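Local atomic coordinates of magnesium and cobalt efflux protein (Bordetella parapertussis, PDB entry 3JTF), a protein that probably takes part in magnesium and cobalt ion transport, and binds AMP through the CBS domain pair that makes up this fragment. Residues B[114-117]-B[118-121]; B[68-71]-B[72-75]. All blocks are in the same frame, centred on the assembly; numbering follows the deposited sequence.

Contact 1: B[114-117]-B[118-121]. With AMP (adenosine monophosphate), chain F; SO4 (sulfate ion), chain H.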
# COMPACT_ATOMS: atom_id res chain seq x y z
N LEU B 114 -10.96 -7.56 -8.86
CA LEU B 114 -9.55 -7.32 -8.63
C LEU B 114 -9.12 -8.08 -7.37
O LEU B 114 -9.93 -8.50 -6.55
CB LEU B 114 -9.21 -5.82 -8.58
CG LEU B 114 -9.62 -4.96 -7.39
CD1 LEU B 114 -8.81 -5.27 -6.14
CD2 LEU B 114 -9.51 -3.46 -7.75
N VAL B 115 -7.83 -8.30 -7.25
CA VAL B 115 -7.28 -9.08 -6.16
C VAL B 115 -5.89 -8.54 -5.87
O VAL B 115 -5.20 -8.05 -6.79
CB VAL B 115 -7.31 -10.60 -6.48
CG1 VAL B 115 -6.36 -10.93 -7.60
CG2 VAL B 115 -7.09 -11.43 -5.20
N THR B 116 -5.52 -8.56 -4.59
CA THR B 116 -4.20 -8.13 -4.13
C THR B 116 -3.49 -9.21 -3.32
O THR B 116 -4.11 -10.18 -2.87
CB THR B 116 -4.24 -6.83 -3.27
OG1 THR B 116 -4.76 -7.11 -1.96
CG2 THR B 116 -5.04 -5.68 -3.95
N MSE B 117 -2.18 -9.04 -3.15
CA MSE B 117 -1.37 -10.00 -2.38
C MSE B 117 -1.87 -10.14 -0.96
O MSE B 117 -1.84 -11.23 -0.41
CB MSE B 117 0.11 -9.63 -2.35
CG MSE B 117 1.01 -10.85 -1.91
SE MSE B 117 2.89 -10.34 -2.05
CE MSE B 117 2.95 -9.32 -0.36
N GLU B 118 -2.33 -9.04 -0.38
CA GLU B 118 -2.91 -9.07 0.96
C GLU B 118 -4.11 -9.99 1.06
O GLU B 118 -4.18 -10.78 2.01
CB GLU B 118 -3.29 -7.65 1.43
CG GLU B 118 -3.81 -7.53 2.89
CD GLU B 118 -4.39 -6.09 3.17
OE1 GLU B 118 -3.62 -5.11 3.04
OE2 GLU B 118 -5.61 -5.93 3.48
N ASP B 119 -5.02 -9.90 0.09
CA ASP B 119 -6.19 -10.80 0.04
C ASP B 119 -5.75 -12.27 -0.02
O ASP B 119 -6.34 -13.13 0.61
CB ASP B 119 -7.08 -10.54 -1.19
CG ASP B 119 -7.68 -9.14 -1.23
OD1 ASP B 119 -8.10 -8.63 -0.17
OD2 ASP B 119 -7.69 -8.54 -2.34
N VAL B 120 -4.74 -12.57 -0.83
CA VAL B 120 -4.26 -13.94 -0.95
C VAL B 120 -3.70 -14.42 0.41
O VAL B 120 -4.03 -15.51 0.87
CB VAL B 120 -3.18 -14.02 -2.06
CG1 VAL B 120 -2.56 -15.42 -2.14
CG2 VAL B 120 -3.77 -13.57 -3.44
N LEU B 121 -2.86 -13.60 1.04
CA LEU B 121 -2.20 -13.96 2.30
C LEU B 121 -3.23 -14.19 3.38
O LEU B 121 -3.17 -15.17 4.09
CB LEU B 121 -1.24 -12.86 2.73
CG LEU B 121 0.09 -12.80 2.00
CD1 LEU B 121 0.79 -11.46 2.34
CD2 LEU B 121 0.92 -14.00 2.38
P AMP F . -5.06 -1.18 -0.12
O1P AMP F . -4.40 -0.88 -1.42
O2P AMP F . -4.14 -1.30 1.06
O3P AMP F . -6.22 -0.29 0.15
O5' AMP F . -5.76 -2.61 -0.22
C5' AMP F . -6.57 -3.05 0.88
C4' AMP F . -7.64 -3.93 0.30
O4' AMP F . -8.66 -3.22 -0.42
C3' AMP F . -7.01 -4.86 -0.74
O3' AMP F . -6.31 -5.95 -0.12
C2' AMP F . -8.24 -5.26 -1.47
O2' AMP F . -8.97 -6.07 -0.48
C1' AMP F . -8.90 -3.89 -1.67
N9 AMP F . -8.49 -2.92 -2.76
C8 AMP F . -7.27 -2.41 -3.11
N7 AMP F . -7.39 -1.51 -4.13
C5 AMP F . -8.71 -1.42 -4.42
C6 AMP F . -9.55 -0.65 -5.35
N6 AMP F . -8.98 0.19 -6.23
N1 AMP F . -10.88 -0.87 -5.35
C2 AMP F . -11.47 -1.70 -4.49
N3 AMP F . -10.78 -2.40 -3.57
C4 AMP F . -9.42 -2.32 -3.52
S SO4 H . -1.07 -5.89 -1.31
O1 SO4 H . 0.02 -5.03 -0.87
O2 SO4 H . -0.91 -7.22 -0.86
O3 SO4 H . -2.34 -5.30 -0.83
O4 SO4 H . -1.14 -5.85 -2.75
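Thr116 ends the strand 111-116 and, as N-cap, turns the chain directly into the helix 117-126. Val120 N reaches back to Thr116 O at 3.2 Å and Leu121 N to Met117 O at 3.0 Å, giving the first helical turn. Asp119, three residues beyond the cap, folds back over the strand end: its OD2 accepts from Thr116 N at 3.1 Å on the anti side, 30° out of the carboxylate plane. That bond holds the carboxylate while OD1 accepts from AMP O2' at 2.7 Å and O3' at 3.2 Å. The turn thus binds the ribose, consistent with the threonine/serine and aspartate motif of many nucleotide-binding CBS domains. Thr116 OG1, set between backbone N and carbonyl carbon (chi1 74°), lies 2.7 Å from AMP O3'; either may donate, but O3' has one proton to share between OG1 and OD1. A sulfate, probably from the crystallisation liquor, lies by the first N-H groups of the helix, bonded weakly by Met117 N and also by Arg40. On the buried side Val115 CG2 meets Val120 CG2, and selenomethionine Met117 brings CE to 4.1 Å from Leu121 CD1, beside Leu91; both also pack on the second subunit, against its Glu122 and Leu121 respectively.

Contact 2: B[68-71]-B[72-75]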
# COMPACT_ATOMS: atom_id res chain seq x y z
N ALA B 68 5.03 19.38 -17.53
CA ALA B 68 3.87 19.01 -18.33
C ALA B 68 3.58 17.53 -18.13
O ALA B 68 3.78 16.72 -19.03
CB ALA B 68 4.10 19.31 -19.82
N LEU B 69 3.12 17.17 -16.95
CA LEU B 69 2.90 15.76 -16.66
C LEU B 69 1.69 15.24 -17.43
O LEU B 69 0.60 15.77 -17.34
CB LEU B 69 2.68 15.56 -15.17
CG LEU B 69 2.47 14.11 -14.74
CD1 LEU B 69 3.52 13.18 -15.36
CD2 LEU B 69 2.49 14.02 -13.24
N ASP B 70 1.89 14.18 -18.18
CA ASP B 70 0.75 13.52 -18.77
C ASP B 70 0.35 12.31 -17.89
O ASP B 70 1.11 11.37 -17.73
CB ASP B 70 1.12 13.11 -20.19
CG ASP B 70 0.14 12.14 -20.77
OD1 ASP B 70 -1.11 12.39 -20.72
OD2 ASP B 70 0.65 11.12 -21.28
N ILE B 71 -0.82 12.40 -17.27
CA ILE B 71 -1.28 11.41 -16.29
C ILE B 71 -1.35 10.03 -16.96
O ILE B 71 -1.08 8.99 -16.37
CB ILE B 71 -2.70 11.75 -15.79
CG1 ILE B 71 -2.87 13.21 -15.32
CG2 ILE B 71 -3.14 10.80 -14.68
CD1 ILE B 71 -1.68 13.90 -14.65
N ARG B 72 -1.72 10.05 -18.24
CA ARG B 72 -1.75 8.83 -19.02
C ARG B 72 -0.39 8.09 -18.99
O ARG B 72 -0.34 6.87 -18.93
CB ARG B 72 -2.26 9.16 -20.43
CG ARG B 72 -2.68 8.01 -21.21
CD ARG B 72 -3.08 8.46 -22.62
NE ARG B 72 -4.36 9.13 -22.69
CZ ARG B 72 -5.53 8.53 -22.88
NH1 ARG B 72 -5.62 7.19 -22.95
NH2 ARG B 72 -6.62 9.26 -22.98
N SER B 73 0.71 8.82 -18.92
CA SER B 73 2.02 8.15 -18.89
C SER B 73 2.33 7.51 -17.53
O SER B 73 3.21 6.65 -17.44
CB SER B 73 3.14 9.10 -19.32
OG SER B 73 3.19 10.22 -18.48
N LEU B 74 1.57 7.87 -16.50
CA LEU B 74 1.75 7.23 -15.18
C LEU B 74 1.02 5.89 -15.06
O LEU B 74 1.24 5.15 -14.12
CB LEU B 74 1.25 8.17 -14.08
CG LEU B 74 1.92 9.55 -13.96
CD1 LEU B 74 1.28 10.36 -12.82
CD2 LEU B 74 3.37 9.40 -13.68
N VAL B 75 0.10 5.60 -15.99
CA VAL B 75 -0.77 4.43 -15.90
C VAL B 75 0.04 3.21 -16.37
O VAL B 75 0.51 3.19 -17.49
CB VAL B 75 -2.05 4.63 -16.72
CG1 VAL B 75 -2.96 3.38 -16.63
CG2 VAL B 75 -2.82 5.88 -16.21
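The carboxylate of Asp70 and the guanidinium of Arg72 are flat groups turned close to parallel, their planes 25° apart, but they do not pair. Over one face of the carboxylate sits the backbone N of Arg72, while Arg72 CB lies nearer the edge. Asp70 OD1 stays 5.0 Å from Arg72 NE, and what the carboxylate touches is the root of the arginine: OD1 is 3.4 Å from Arg72 CB, with OD2 close to the same carbon. The guanidinium is carried away from the turn by an extended start, CG anti to the backbone N (chi1 -164°), and a later bend, and its NH1 makes a salt bridge with Glu45, while the side chain also touches Ile52 of strand 51-56.

Asp70 is the N-cap of the short helix 71-74. Its OD1 accepts from Arg72 N in a long, weak capping bond of 3.5 Å. The backbone carbonyl of the same residue is held by Ser73 N, which donates to Asp70 O at 2.8 Å; Ser73 OG also approaches that oxygen, at a distance too short to be taken at face value. One residue on, Leu74 N bonds to Ile71 O at 2.9 Å. These i to i+3 bonds describe a tight, single-turn helix of 3-10 character, which follows the loop from strand 51-56 in this pair of CBS domains.

Beneath the turn the two leucines cross at about a right angle, Leu69 CD2 against Leu74 CD1 at 3.9 Å and the other two methyls nearly as close. Leu74 continues inward onto Leu55 and Leu60, and Leu69 rests on Arg62.

The chemistry is thus divided by side: the polar cap faces outward, where the N-H groups at the helix start would probably favour a charged Asp70, with at most a minor long-range contribution from Arg72, while Leu74, with Leu69 lying across it, ties the turn to the interior.

How the contacts relate
Contacts 1 and 2 are both starts of helices, each with a polar N-cap residue, yet they lie on opposite sides of the chain's centre, their own centres about 27 Å apart and their nearest atoms about 13 Å apart. Contact 2 comes first in the chain, and the two do not touch. Only contact 1 belongs to the AMP pocket: it supplies Leu114, Thr116, Glu118 and Asp119, and the Thr116 side chain is about 4 Å from that of Arg40, which also binds AMP. Contact 2 stands back from the nucleotide: the Val75 side chain is about 12 Å from AMP and about 11 Å from the Arg40 side chain.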